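Local coordinates for protein GH5 (Bacteroidetes bacterium AC2a, PDB 4YHE) that probably hydrolyses beta-1,4-glucosidic bonds of cellulose or related glucans, as a family 5 glycoside hydrolase, at residues A[45-50]-A[94-99]; A[83-88]-A[147-152]; A[124-129]-A[180-185]; A[255-260]-A[268-273]; A[314-319]-A[379-384]. One frame throughout, in Å; residues are numbered along the deposited sequence.

Overall arrangement
The five contacts join outer parts of an eight-stranded beta/alpha barrel; contacts 1, 2 and 3 are buried, contacts 4 and 5 partly buried. Contacts 1 and 2 touch, through Phe-47 against Leu-87 and Val-98 against Val-88; helix 78-93 leads by a short turn into strand 97-101. Contact 1 packs almost entirely through carbon, without a hydrogen bond between its segments, whereas contact 2 sets a salt bridge beside a buried ring. Contact 3, apolar again, lies across the chain's centre from contact 1. Contacts 4 and 5, 11 Å apart between centres, share a seam where Glu-270 meets Tyr-316 and His-259 stacks on Tyr-381. Waters occur in contacts 2, 4 and 5; a buried carboxylate dominates contact 4, isoleucine packing contact 5.

Contact 1. Residues A[45-50]-A[94-99]; sequences QTFNGL and AGLIVI
Asn-48 and Ala-94 bring the two backbones closest, with their CA atoms 5.4 Å apart, where helical residues 45-50 pass the turn that leads into strand 97-101. That turn is a Schellman motif: Gly-95 leaves the helix at positive phi (85°), where a side chain would be pressed against the preceding carbonyl oxygen. Ala-94, just before it, meets helix 44-53. Its CB lies 3.5 Å from Phe-47 O and 3.9 Å from Phe-47 CB, so the methyl group rests on backbone and side chain of the same residue. The amide oxygen OD1 of Asn-48 comes to 3.9 Å from this methyl, while its hydrogen bond goes to Gln-44. Leu-96 supplies the second point of packing through one branch. Its CD1 sits near the plane of the Phe-47 ring, at the edge, 4.1 Å from CD1 of Phe-47, and the two side chains cross at about a right angle. The same methyl of Leu-96 is 4.1 Å from Leu-50 CB, so it bridges successive turns of the helix. The Phe-47 ring itself continues onto Leu-87, Met-90 and Ala-91 of helix 78-93, and Leu-50 and Leu-96 both reach Val-58 of strand 57-60. Since carbon packing carries the contact, the seam between helix 44-53 and the alpha/beta turn is held by shape and burial rather than by directed polar bonds.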
# COMPACT_ATOMS: atom_id res chain seq x y z
N GLN A 45 -8.81 -17.75 10.09
CA GLN A 45 -10.01 -17.67 9.28
C GLN A 45 -10.02 -16.38 8.44
O GLN A 45 -10.52 -16.36 7.31
CB GLN A 45 -11.27 -17.78 10.16
CG GLN A 45 -11.53 -19.17 10.77
CD GLN A 45 -10.42 -19.67 11.71
OE1 GLN A 45 -10.09 -19.04 12.76
NE2 GLN A 45 -9.83 -20.82 11.35
N THR A 46 -9.47 -15.29 8.98
CA THR A 46 -9.31 -14.07 8.21
C THR A 46 -8.58 -14.34 6.90
O THR A 46 -9.09 -14.04 5.81
CB THR A 46 -8.52 -12.99 8.97
OG1 THR A 46 -9.09 -12.79 10.27
CG2 THR A 46 -8.54 -11.68 8.21
N PHE A 47 -7.40 -14.94 7.00
CA PHE A 47 -6.54 -15.16 5.85
C PHE A 47 -7.10 -16.24 4.93
O PHE A 47 -6.97 -16.13 3.71
CB PHE A 47 -5.13 -15.47 6.31
CG PHE A 47 -4.52 -14.35 7.09
CD1 PHE A 47 -3.98 -13.26 6.43
CD2 PHE A 47 -4.53 -14.36 8.46
CE1 PHE A 47 -3.45 -12.20 7.14
CE2 PHE A 47 -4.01 -13.30 9.18
CZ PHE A 47 -3.46 -12.22 8.52
N ASN A 48 -7.76 -17.23 5.50
CA ASN A 48 -8.47 -18.23 4.68
C ASN A 48 -9.56 -17.57 3.81
O ASN A 48 -9.73 -17.90 2.62
CB ASN A 48 -9.11 -19.30 5.60
CG ASN A 48 -8.08 -20.19 6.30
OD1 ASN A 48 -6.88 -20.16 6.02
ND2 ASN A 48 -8.56 -21.03 7.20
N GLY A 49 -10.28 -16.63 4.40
CA GLY A 49 -11.30 -15.87 3.71
C GLY A 49 -10.74 -15.13 2.52
O GLY A 49 -11.33 -15.14 1.44
N LEU A 50 -9.58 -14.50 2.71
CA LEU A 50 -8.94 -13.76 1.64
C LEU A 50 -8.58 -14.69 0.46
O LEU A 50 -8.87 -14.38 -0.68
CB LEU A 50 -7.68 -13.06 2.13
CG LEU A 50 -7.90 -12.10 3.31
CD1 LEU A 50 -6.57 -11.45 3.64
CD2 LEU A 50 -8.94 -11.06 2.97
N ALA A 94 -2.29 -19.70 4.41
CA ALA A 94 -3.35 -19.56 3.45
C ALA A 94 -2.90 -19.47 1.96
O ALA A 94 -3.75 -19.33 1.08
CB ALA A 94 -4.23 -18.37 3.81
N GLY A 95 -1.60 -19.48 1.71
CA GLY A 95 -1.07 -19.36 0.36
C GLY A 95 -0.89 -17.96 -0.21
O GLY A 95 -0.71 -17.80 -1.40
N LEU A 96 -0.89 -16.95 0.65
CA LEU A 96 -0.80 -15.55 0.21
C LEU A 96 0.63 -15.05 0.22
O LEU A 96 1.43 -15.44 1.07
CB LEU A 96 -1.65 -14.65 1.13
CG LEU A 96 -3.12 -15.00 1.25
CD1 LEU A 96 -3.76 -14.34 2.45
CD2 LEU A 96 -3.85 -14.64 -0.03
N ILE A 97 0.95 -14.20 -0.74
CA ILE A 97 2.17 -13.41 -0.69
C ILE A 97 1.90 -12.32 0.36
O ILE A 97 0.78 -11.82 0.45
CB ILE A 97 2.47 -12.81 -2.08
CG1 ILE A 97 2.91 -13.94 -3.02
CG2 ILE A 97 3.56 -11.75 -2.00
CD1 ILE A 97 2.70 -13.66 -4.49
N VAL A 98 2.91 -11.96 1.12
CA VAL A 98 2.72 -11.11 2.31
C VAL A 98 3.66 -9.94 2.26
O VAL A 98 4.84 -10.13 2.01
CB VAL A 98 3.02 -11.91 3.60
CG1 VAL A 98 2.90 -11.03 4.87
CG2 VAL A 98 2.11 -13.13 3.68
N ILE A 99 3.15 -8.73 2.49
CA ILE A 99 3.98 -7.54 2.64
C ILE A 99 3.84 -7.02 4.08
O ILE A 99 2.72 -6.91 4.57
CB ILE A 99 3.49 -6.42 1.69
CG1 ILE A 99 3.46 -6.92 0.25
CG2 ILE A 99 4.34 -5.18 1.76
CD1 ILE A 99 2.66 -6.00 -0.67

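Contact 2. Residues A[83-88]-A[147-152]; sequences RVDELV and GKRFAN
Asp-85 and Arg-149 form a salt bridge across helices 78-93 and 129-149, and all of it falls on one oxygen. Arg-149 approaches side-on with two nitrogens: NE is 2.9 Å from Asp-85 OD2 in a nearly straight bond (163°), and NH2 is 3.2 Å from the same OD2 in a more bent one. The oxygen lies at the edge of the guanidinium, almost in its plane, whereas the carboxylate plane is turned 64° from it; both nitrogens come on the anti side of OD2. The aspartate CG stands anti to the backbone N (chi1 -165°), carrying the carboxylate out to the arginine, whose own chain starts the same way and then bends at chi2 to lay NE alongside. Water 1 donates a further bond to OD2 at 2.7 Å. Beside the salt bridge, Phe-150 brings its CE1 to 3.7 Å from Asp-85 OD1, with carboxylate and ring planes steeply inclined, and Val-84 CG1 meets its CZ at 4.2 Å while Val-88 CG1 meets CE1 at 4.1 Å. Arg-149 CG rests over the centre of one ring face. The ring reaches inward to Ile-100, Leu-157 and Phe-159 on the barrel strands. Because Arg-149 NH2 also forms a salt bridge to Asp-82, the guanidinium is shared between two carboxylates about one helical turn apart. This doubled pairing probably fixes its rotation and offsets the negative charge along helix 78-93, while the phenylalanine carries the apolar packing onto strands 97-101 and 157-160.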
# COMPACT_ATOMS: atom_id res chain seq x y z
N ARG A 83 3.63 -11.28 17.32
CA ARG A 83 2.32 -11.18 16.69
C ARG A 83 2.45 -10.92 15.19
O ARG A 83 1.75 -11.55 14.40
CB ARG A 83 1.49 -10.09 17.36
CG ARG A 83 0.12 -9.86 16.78
CD ARG A 83 -0.74 -11.11 16.79
NE ARG A 83 -2.09 -10.81 16.33
CZ ARG A 83 -2.99 -11.73 15.98
NH1 ARG A 83 -2.67 -13.01 16.05
NH2 ARG A 83 -4.20 -11.38 15.60
N VAL A 84 3.36 -10.03 14.82
CA VAL A 84 3.67 -9.81 13.40
C VAL A 84 4.09 -11.14 12.77
O VAL A 84 3.55 -11.52 11.72
CB VAL A 84 4.77 -8.75 13.17
CG1 VAL A 84 5.05 -8.63 11.67
CG2 VAL A 84 4.35 -7.41 13.73
N ASP A 85 4.99 -11.86 13.45
CA ASP A 85 5.45 -13.20 13.02
C ASP A 85 4.29 -14.16 12.83
O ASP A 85 4.20 -14.86 11.82
CB ASP A 85 6.45 -13.75 14.07
CG ASP A 85 7.27 -14.95 13.59
OD1 ASP A 85 6.98 -15.58 12.55
OD2 ASP A 85 8.25 -15.25 14.32
N GLU A 86 3.39 -14.18 13.80
CA GLU A 86 2.22 -15.08 13.74
C GLU A 86 1.29 -14.77 12.58
O GLU A 86 0.86 -15.67 11.85
CB GLU A 86 1.43 -15.06 15.06
CG GLU A 86 2.05 -15.90 16.17
CD GLU A 86 1.26 -17.19 16.50
OE1 GLU A 86 -0.00 -17.16 16.61
OE2 GLU A 86 1.92 -18.24 16.68
N LEU A 87 0.99 -13.49 12.41
CA LEU A 87 0.10 -13.07 11.30
C LEU A 87 0.67 -13.42 9.92
O LEU A 87 -0.04 -13.95 9.05
CB LEU A 87 -0.13 -11.56 11.38
CG LEU A 87 -0.95 -11.10 12.58
CD1 LEU A 87 -0.79 -9.61 12.74
CD2 LEU A 87 -2.40 -11.50 12.40
N VAL A 88 1.96 -13.13 9.76
CA VAL A 88 2.70 -13.44 8.54
C VAL A 88 2.55 -14.92 8.22
O VAL A 88 2.27 -15.31 7.08
CB VAL A 88 4.19 -13.04 8.74
CG1 VAL A 88 5.11 -13.72 7.76
CG2 VAL A 88 4.35 -11.54 8.63
N GLY A 147 14.38 -8.26 9.81
CA GLY A 147 15.00 -9.22 8.92
C GLY A 147 15.53 -10.46 9.67
O GLY A 147 15.39 -11.58 9.20
N LYS A 148 16.14 -10.25 10.82
CA LYS A 148 16.66 -11.41 11.58
C LYS A 148 15.57 -12.36 12.03
O LYS A 148 15.76 -13.56 11.96
CB LYS A 148 17.50 -10.95 12.76
CG LYS A 148 18.89 -10.56 12.31
CD LYS A 148 19.68 -9.93 13.44
CE LYS A 148 20.99 -9.33 12.93
NZ LYS A 148 21.48 -8.34 13.92
N ARG A 149 14.40 -11.84 12.40
CA ARG A 149 13.28 -12.71 12.76
C ARG A 149 12.84 -13.58 11.58
O ARG A 149 12.49 -14.76 11.74
CB ARG A 149 12.10 -11.86 13.26
CG ARG A 149 10.97 -12.65 13.84
CD ARG A 149 11.37 -13.21 15.21
NE ARG A 149 10.16 -13.67 15.79
CZ ARG A 149 9.63 -13.32 16.95
NH1 ARG A 149 10.23 -12.52 17.83
NH2 ARG A 149 8.48 -13.86 17.21
N PHE A 150 12.86 -12.99 10.38
CA PHE A 150 12.27 -13.61 9.19
C PHE A 150 13.31 -14.19 8.21
O PHE A 150 13.01 -14.50 7.06
CB PHE A 150 11.34 -12.59 8.50
CG PHE A 150 10.15 -12.20 9.33
CD1 PHE A 150 9.17 -13.13 9.62
CD2 PHE A 150 10.01 -10.91 9.84
CE1 PHE A 150 8.09 -12.80 10.40
CE2 PHE A 150 8.93 -10.57 10.62
CZ PHE A 150 7.97 -11.51 10.92
N ALA A 151 14.52 -14.38 8.71
CA ALA A 151 15.65 -14.82 7.89
C ALA A 151 15.44 -16.18 7.22
O ALA A 151 16.02 -16.44 6.17
CB ALA A 151 16.92 -14.82 8.73
N ASN A 152 14.57 -17.02 7.79
CA ASN A 152 14.26 -18.31 7.19
C ASN A 152 13.03 -18.32 6.31
O ASN A 152 12.66 -19.36 5.78
CB ASN A 152 14.09 -19.36 8.29
CG ASN A 152 15.33 -19.50 9.17
OD1 ASN A 152 16.48 -19.33 8.72
ND2 ASN A 152 15.11 -19.83 10.43
O HOH W 1 10.03 -16.72 12.99

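Contact 3. Residues A[124-129]-A[180-185]; sequences AAVASE and GAQYRV
Val-126 meets Val-185 through branches set by their first torsions. In Val-126, chi1 of 165° places CG1 anti to the backbone N and leaves CG2 beside it; Val-185, at 173°, has the same setting. The two CG2 methyls are consequently turned against each other, 3.7 Å apart, and the side chains run at a slant to one another. The other branches serve different neighbours: Val-185 CG1 lies 4.0 Å from Ala-125 CB, and Val-126 CG1 lies 4.1 Å from Ala-181 CB. Val-126 CG2 also touches the aliphatic part of Gln-182, at 3.9 Å from its CG, with the two side chains at about a right angle. Beyond CG the glutamine chain is extended, its amide is held by Tyr-214 at OE1 and Asp-167 at NE2, and it is the CG methylene that meets the valine. The nearest CA pair, Val-126 and Gln-182, is 6.4 Å apart, a close approach in keeping with the small alanines at Ala-125 and Ala-181. The contact thus joins the short helix 122-127 to the N-terminal turns of helix 181-199, with Leu-122 touching both Gln-182 and Val-185, and Asn-132 of helix 129-149 touching both Ala-125 and Val-185.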
# COMPACT_ATOMS: atom_id res chain seq x y z
N ALA A 124 11.88 17.29 10.21
CA ALA A 124 12.94 17.32 11.23
C ALA A 124 14.28 16.85 10.70
O ALA A 124 15.34 17.41 11.02
CB ALA A 124 12.53 16.50 12.45
N ALA A 125 14.25 15.83 9.83
CA ALA A 125 15.46 15.32 9.18
C ALA A 125 16.08 16.27 8.15
O ALA A 125 17.31 16.33 7.99
CB ALA A 125 15.14 14.00 8.50
N VAL A 126 15.22 16.95 7.40
CA VAL A 126 15.67 17.94 6.42
C VAL A 126 16.27 19.19 7.11
O VAL A 126 17.24 19.76 6.64
CB VAL A 126 14.51 18.36 5.50
CG1 VAL A 126 14.83 19.64 4.73
CG2 VAL A 126 14.18 17.19 4.57
N ALA A 127 15.67 19.60 8.22
CA ALA A 127 16.18 20.74 9.00
C ALA A 127 17.50 20.45 9.73
O ALA A 127 18.25 21.38 10.03
CB ALA A 127 15.14 21.18 10.01
N SER A 128 17.78 19.19 10.03
CA SER A 128 18.98 18.82 10.78
C SER A 128 19.60 17.50 10.33
O SER A 128 18.99 16.44 10.48
CB SER A 128 18.64 18.70 12.27
OG SER A 128 19.74 18.16 12.99
N GLU A 129 20.84 17.55 9.86
CA GLU A 129 21.52 16.34 9.45
C GLU A 129 21.82 15.43 10.64
O GLU A 129 21.87 14.20 10.49
CB GLU A 129 22.80 16.67 8.67
CG GLU A 129 23.63 15.46 8.25
CD GLU A 129 22.94 14.53 7.26
OE1 GLU A 129 21.89 14.90 6.68
OE2 GLU A 129 23.46 13.42 7.07
N GLY A 180 14.38 20.04 -3.90
CA GLY A 180 14.43 18.58 -3.80
C GLY A 180 15.04 18.05 -2.51
O GLY A 180 15.42 16.90 -2.46
N ALA A 181 15.10 18.86 -1.45
CA ALA A 181 15.68 18.40 -0.22
C ALA A 181 14.87 17.25 0.41
O ALA A 181 15.45 16.24 0.82
CB ALA A 181 15.83 19.58 0.76
N GLN A 182 13.55 17.38 0.47
CA GLN A 182 12.71 16.30 1.02
C GLN A 182 12.83 15.02 0.19
O GLN A 182 12.97 13.91 0.75
CB GLN A 182 11.25 16.72 1.16
CG GLN A 182 10.98 17.62 2.36
CD GLN A 182 9.53 17.98 2.45
OE1 GLN A 182 8.65 17.11 2.49
NE2 GLN A 182 9.24 19.27 2.38
N TYR A 183 12.84 15.16 -1.13
CA TYR A 183 12.97 13.96 -1.97
C TYR A 183 14.31 13.29 -1.76
O TYR A 183 14.41 12.07 -1.75
CB TYR A 183 12.83 14.29 -3.45
CG TYR A 183 11.56 14.97 -3.82
CD1 TYR A 183 10.35 14.60 -3.28
CD2 TYR A 183 11.57 16.03 -4.72
CE1 TYR A 183 9.18 15.24 -3.65
CE2 TYR A 183 10.43 16.68 -5.07
CZ TYR A 183 9.25 16.30 -4.54
OH TYR A 183 8.11 16.97 -4.88
N ARG A 184 15.36 14.07 -1.57
CA ARG A 184 16.67 13.52 -1.32
C ARG A 184 16.72 12.70 -0.02
O ARG A 184 17.26 11.61 0.01
CB ARG A 184 17.72 14.65 -1.27
CG ARG A 184 19.13 14.13 -0.99
CD ARG A 184 20.22 15.17 -1.30
NE ARG A 184 20.37 15.44 -2.75
CZ ARG A 184 21.00 14.65 -3.62
NH1 ARG A 184 21.54 13.50 -3.23
NH2 ARG A 184 21.10 15.00 -4.91
N VAL A 185 16.25 13.27 1.08
CA VAL A 185 16.28 12.56 2.35
C VAL A 185 15.43 11.29 2.26
O VAL A 185 15.84 10.25 2.76
CB VAL A 185 15.77 13.42 3.51
CG1 VAL A 185 15.65 12.61 4.78
CG2 VAL A 185 16.70 14.59 3.73

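Contact 4. Residues A[255-260]-A[268-273]; sequences NEWGHT and VGEEAY
His-259 and Glu-270 face each other through the ring edge of the histidine. ND1 donates to Glu-270 OE2 at 2.9 Å in an almost straight bond (175°), with the oxygen lying in the imidazole plane; seen from the carboxylate, however, the nitrogen stands above its plane. The backbone N of His-259 adds a second bond to OE2, 3.1 Å long, using the syn lone pair, so one residue grips one oxygen twice. The histidine CG sits between backbone N and carbonyl carbon (chi1 75°), which folds ND1 back beside its own N. Tyr-312 of helix 304-323 bonds OE2 as well, and Tyr-381 stacks on the histidine ring. The glutamate belongs to the first turn of helix 270-285, with Gly-269 at the N-cap position; its carboxylate ties the preceding loop of the beta/alpha barrel to the start of that helix. An alanine in place of Glu-270 would probably leave His-259 N and ND1 and the Tyr-312 hydroxyl without their shared partner, the imidazole then held mainly by its stacking. On the other flank, Trp-257 CH2 lies 3.7 Å from Glu-270 CG, ring and carboxylate planes 45° apart. The indole CZ2 is 3.7 Å from Gly-269 C, and water 2, in the indole plane, links NE1 to Gly-269 O. Water 3 joins Gly-258 N to Val-268 O. Gly-258 CA lies 3.4 Å from Glu-270 OE1; a CB would run into OE2.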
# COMPACT_ATOMS: atom_id res chain seq x y z
N ASN A 255 -20.31 11.25 -6.15
CA ASN A 255 -20.63 9.84 -6.03
C ASN A 255 -20.82 9.09 -7.34
O ASN A 255 -21.29 7.97 -7.34
CB ASN A 255 -21.83 9.69 -5.08
CG ASN A 255 -21.43 9.93 -3.64
OD1 ASN A 255 -20.72 9.12 -3.06
ND2 ASN A 255 -21.80 11.08 -3.11
N GLU A 256 -20.40 9.71 -8.43
CA GLU A 256 -20.30 9.03 -9.72
C GLU A 256 -18.90 9.25 -10.31
O GLU A 256 -18.17 10.16 -9.90
CB GLU A 256 -21.43 9.53 -10.64
CG GLU A 256 -22.82 9.16 -10.13
CD GLU A 256 -23.99 9.58 -11.03
OE1 GLU A 256 -23.84 10.49 -11.87
OE2 GLU A 256 -25.08 8.98 -10.88
N TRP A 257 -18.51 8.40 -11.27
CA TRP A 257 -17.19 8.47 -11.87
C TRP A 257 -17.23 7.96 -13.28
O TRP A 257 -17.97 7.01 -13.58
CB TRP A 257 -16.18 7.62 -11.06
CG TRP A 257 -14.77 7.64 -11.57
CD1 TRP A 257 -13.80 8.57 -11.29
CD2 TRP A 257 -14.15 6.68 -12.44
NE1 TRP A 257 -12.64 8.26 -11.93
CE2 TRP A 257 -12.82 7.08 -12.62
CE3 TRP A 257 -14.59 5.50 -13.04
CZ2 TRP A 257 -11.92 6.36 -13.39
CZ3 TRP A 257 -13.71 4.81 -13.82
CH2 TRP A 257 -12.39 5.24 -14.01
N GLY A 258 -16.47 8.63 -14.14
CA GLY A 258 -16.32 8.23 -15.52
C GLY A 258 -17.29 8.90 -16.47
O GLY A 258 -18.12 9.74 -16.09
N HIS A 259 -17.23 8.44 -17.71
CA HIS A 259 -17.87 9.10 -18.83
C HIS A 259 -19.39 9.03 -18.79
O HIS A 259 -20.03 9.87 -19.39
CB HIS A 259 -17.32 8.54 -20.13
CG HIS A 259 -17.83 7.17 -20.47
ND1 HIS A 259 -17.35 6.02 -19.88
CD2 HIS A 259 -18.77 6.77 -21.37
CE1 HIS A 259 -17.95 4.97 -20.41
NE2 HIS A 259 -18.84 5.40 -21.29
N THR A 260 -19.98 8.07 -18.09
CA THR A 260 -21.44 8.04 -17.91
C THR A 260 -21.93 8.72 -16.64
O THR A 260 -23.13 8.87 -16.42
CB THR A 260 -22.01 6.60 -17.94
OG1 THR A 260 -21.45 5.83 -16.86
CG2 THR A 260 -21.68 5.93 -19.27
N VAL A 268 -12.11 14.69 -14.50
CA VAL A 268 -11.18 13.67 -14.03
C VAL A 268 -11.87 12.30 -14.02
O VAL A 268 -12.66 11.99 -13.13
CB VAL A 268 -10.64 13.96 -12.63
CG1 VAL A 268 -9.56 12.94 -12.30
CG2 VAL A 268 -10.07 15.39 -12.55
N GLY A 269 -11.53 11.48 -15.01
CA GLY A 269 -12.13 10.18 -15.15
C GLY A 269 -11.18 9.14 -15.67
O GLY A 269 -10.06 9.07 -15.23
N GLU A 270 -11.63 8.32 -16.61
CA GLU A 270 -10.85 7.21 -17.11
C GLU A 270 -9.50 7.57 -17.68
O GLU A 270 -8.49 6.93 -17.36
CB GLU A 270 -11.64 6.43 -18.17
CG GLU A 270 -12.90 5.78 -17.65
CD GLU A 270 -14.16 6.62 -17.87
OE1 GLU A 270 -14.06 7.87 -18.00
OE2 GLU A 270 -15.26 6.03 -17.92
N GLU A 271 -9.47 8.58 -18.55
CA GLU A 271 -8.23 8.98 -19.22
C GLU A 271 -7.17 9.42 -18.20
O GLU A 271 -5.99 9.07 -18.31
CB GLU A 271 -8.49 10.15 -20.19
CG GLU A 271 -9.23 9.76 -21.45
CD GLU A 271 -9.34 10.92 -22.45
OE1 GLU A 271 -9.31 12.10 -22.02
OE2 GLU A 271 -9.46 10.63 -23.67
N ALA A 272 -7.59 10.19 -17.22
CA ALA A 272 -6.65 10.62 -16.17
C ALA A 272 -6.02 9.43 -15.44
O ALA A 272 -4.82 9.37 -15.25
CB ALA A 272 -7.36 11.52 -15.21
N TYR A 273 -6.85 8.46 -15.06
CA TYR A 273 -6.36 7.35 -14.26
C TYR A 273 -5.41 6.50 -15.10
O TYR A 273 -4.33 6.13 -14.65
CB TYR A 273 -7.52 6.54 -13.66
CG TYR A 273 -7.12 5.70 -12.45
CD1 TYR A 273 -6.32 4.58 -12.60
CD2 TYR A 273 -7.49 6.06 -11.15
CE1 TYR A 273 -5.93 3.82 -11.50
CE2 TYR A 273 -7.11 5.32 -10.06
CZ TYR A 273 -6.32 4.18 -10.23
OH TYR A 273 -5.91 3.43 -9.14
O HOH W 2 -9.91 9.26 -12.51
O HOH W 3 -15.20 11.06 -13.30

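Contact 5. Residues A[314-319]-A[379-384]; sequences FRYICK and SIYDSA
Ile-380 drives its branches into helix 304-323, and the packing is tightest at its tip: CD1 lies 3.4 Å from Lys-319 CB, closer than carbon atoms usually sit. The same CD1 comes within 3.7 Å of Arg-315 O. With CG2 anti to the backbone N, the isoleucine points its other branch at the edge of the Tyr-316 ring, 4.1 Å from CD1, and at Arg-315 CB. The lysine chain bends away at chi2 (54°), taking NZ to a salt bridge with Asp-323. Tyr-316 and Tyr-381 run side by side in the same direction; Tyr-316 CE1 lies 4.1 Å from Tyr-381 CD2, near the plane of the Tyr-381 ring at its edge. A serine in place of Tyr-316 would probably open a gap beside Ile-380 CG2 and remove one of the aromatic neighbours of Tyr-381. The polar side is looser. Arg-315 NH2 stays 4.4 Å from Ser-383 OG; water 4 instead links NE, by a weak bond, to Ser-383 OG, to which it donates at 3.2 Å. Ser-383 bonds back to its own chain, its OG and N both reaching Ile-380 O from the same face of the carbonyl, with OG at 2.8 Å. Tyr-316 also touches Glu-270 and Val-274 of helix 270-285. Here a C-terminal helix packs onto the outer helical layer of a TIM barrel, the fold of family 5 glycoside hydrolases.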
# COMPACT_ATOMS: atom_id res chain seq x y z
N PHE A 314 -13.71 -0.06 -10.01
CA PHE A 314 -12.85 -1.15 -9.74
C PHE A 314 -12.59 -1.98 -11.02
O PHE A 314 -11.48 -2.32 -11.32
CB PHE A 314 -13.43 -2.05 -8.63
CG PHE A 314 -13.47 -1.42 -7.23
CD1 PHE A 314 -12.55 -0.48 -6.83
CD2 PHE A 314 -14.43 -1.81 -6.33
CE1 PHE A 314 -12.60 0.07 -5.55
CE2 PHE A 314 -14.47 -1.30 -5.05
CZ PHE A 314 -13.55 -0.35 -4.66
N ARG A 315 -13.64 -2.33 -11.76
CA ARG A 315 -13.41 -3.11 -12.95
C ARG A 315 -12.46 -2.41 -13.89
O ARG A 315 -11.49 -2.99 -14.36
CB ARG A 315 -14.71 -3.40 -13.67
CG ARG A 315 -15.64 -4.32 -12.95
CD ARG A 315 -16.68 -4.89 -13.94
NE ARG A 315 -17.52 -3.84 -14.54
CZ ARG A 315 -18.53 -3.23 -13.92
NH1 ARG A 315 -18.86 -3.56 -12.67
NH2 ARG A 315 -19.23 -2.29 -14.56
N TYR A 316 -12.73 -1.15 -14.15
CA TYR A 316 -11.92 -0.40 -15.12
C TYR A 316 -10.46 -0.25 -14.67
O TYR A 316 -9.54 -0.59 -15.42
CB TYR A 316 -12.55 0.97 -15.36
CG TYR A 316 -12.00 1.69 -16.56
CD1 TYR A 316 -12.55 1.48 -17.83
CD2 TYR A 316 -10.91 2.55 -16.46
CE1 TYR A 316 -12.01 2.08 -18.95
CE2 TYR A 316 -10.38 3.19 -17.58
CZ TYR A 316 -10.96 2.96 -18.82
OH TYR A 316 -10.48 3.59 -19.95
N ILE A 317 -10.22 0.30 -13.47
CA ILE A 317 -8.84 0.54 -13.07
C ILE A 317 -8.02 -0.74 -12.87
O ILE A 317 -6.83 -0.77 -13.20
CB ILE A 317 -8.73 1.47 -11.83
CG1 ILE A 317 -9.13 0.77 -10.54
CG2 ILE A 317 -9.53 2.76 -12.07
CD1 ILE A 317 -9.02 1.67 -9.32
N CYS A 318 -8.65 -1.79 -12.35
CA CYS A 318 -7.97 -3.04 -12.12
C CYS A 318 -7.62 -3.73 -13.47
O CYS A 318 -6.62 -4.41 -13.57
CB CYS A 318 -8.79 -3.94 -11.22
SG CYS A 318 -8.93 -3.26 -9.50
N LYS A 319 -8.46 -3.54 -14.46
CA LYS A 319 -8.15 -4.06 -15.82
C LYS A 319 -6.96 -3.29 -16.36
O LYS A 319 -5.97 -3.86 -16.81
CB LYS A 319 -9.34 -3.96 -16.76
CG LYS A 319 -9.01 -4.40 -18.18
CD LYS A 319 -8.41 -5.78 -18.22
CE LYS A 319 -8.48 -6.40 -19.64
NZ LYS A 319 -7.40 -7.41 -19.81
N SER A 379 -14.43 -2.71 -23.58
CA SER A 379 -15.65 -3.43 -23.22
C SER A 379 -16.19 -3.04 -21.85
O SER A 379 -17.38 -2.90 -21.68
CB SER A 379 -15.50 -4.95 -23.31
OG SER A 379 -14.54 -5.47 -22.42
N ILE A 380 -15.29 -2.79 -20.90
CA ILE A 380 -15.71 -2.26 -19.59
C ILE A 380 -16.30 -0.85 -19.75
O ILE A 380 -17.41 -0.57 -19.30
CB ILE A 380 -14.53 -2.23 -18.62
CG1 ILE A 380 -13.94 -3.63 -18.40
CG2 ILE A 380 -15.00 -1.72 -17.27
CD1 ILE A 380 -12.51 -3.62 -17.89
N TYR A 381 -15.53 0.03 -20.40
CA TYR A 381 -15.98 1.37 -20.75
C TYR A 381 -17.41 1.40 -21.32
O TYR A 381 -18.30 2.11 -20.82
CB TYR A 381 -15.01 1.98 -21.77
CG TYR A 381 -15.15 3.45 -22.01
CD1 TYR A 381 -16.00 3.94 -23.02
CD2 TYR A 381 -14.41 4.38 -21.27
CE1 TYR A 381 -16.10 5.30 -23.26
CE2 TYR A 381 -14.52 5.73 -21.50
CZ TYR A 381 -15.36 6.19 -22.50
OH TYR A 381 -15.46 7.53 -22.72
N ASP A 382 -17.64 0.58 -22.34
CA ASP A 382 -18.95 0.57 -23.01
C ASP A 382 -20.07 0.02 -22.14
O ASP A 382 -21.25 0.21 -22.46
CB ASP A 382 -18.88 -0.27 -24.30
CG ASP A 382 -17.92 0.29 -25.33
OD1 ASP A 382 -17.58 1.50 -25.25
OD2 ASP A 382 -17.50 -0.49 -26.21
N SER A 383 -19.73 -0.69 -21.08
CA SER A 383 -20.72 -1.24 -20.17
C SER A 383 -20.92 -0.39 -18.90
O SER A 383 -21.59 -0.84 -17.96
CB SER A 383 -20.33 -2.67 -19.78
OG SER A 383 -19.15 -2.69 -18.98
N ALA A 384 -20.38 0.84 -18.88
CA ALA A 384 -20.47 1.69 -17.69
C ALA A 384 -21.92 1.98 -17.30
O ALA A 384 -22.78 2.16 -18.16
CB ALA A 384 -19.73 3.00 -17.91
O HOH W 4 -17.28 -4.96 -17.67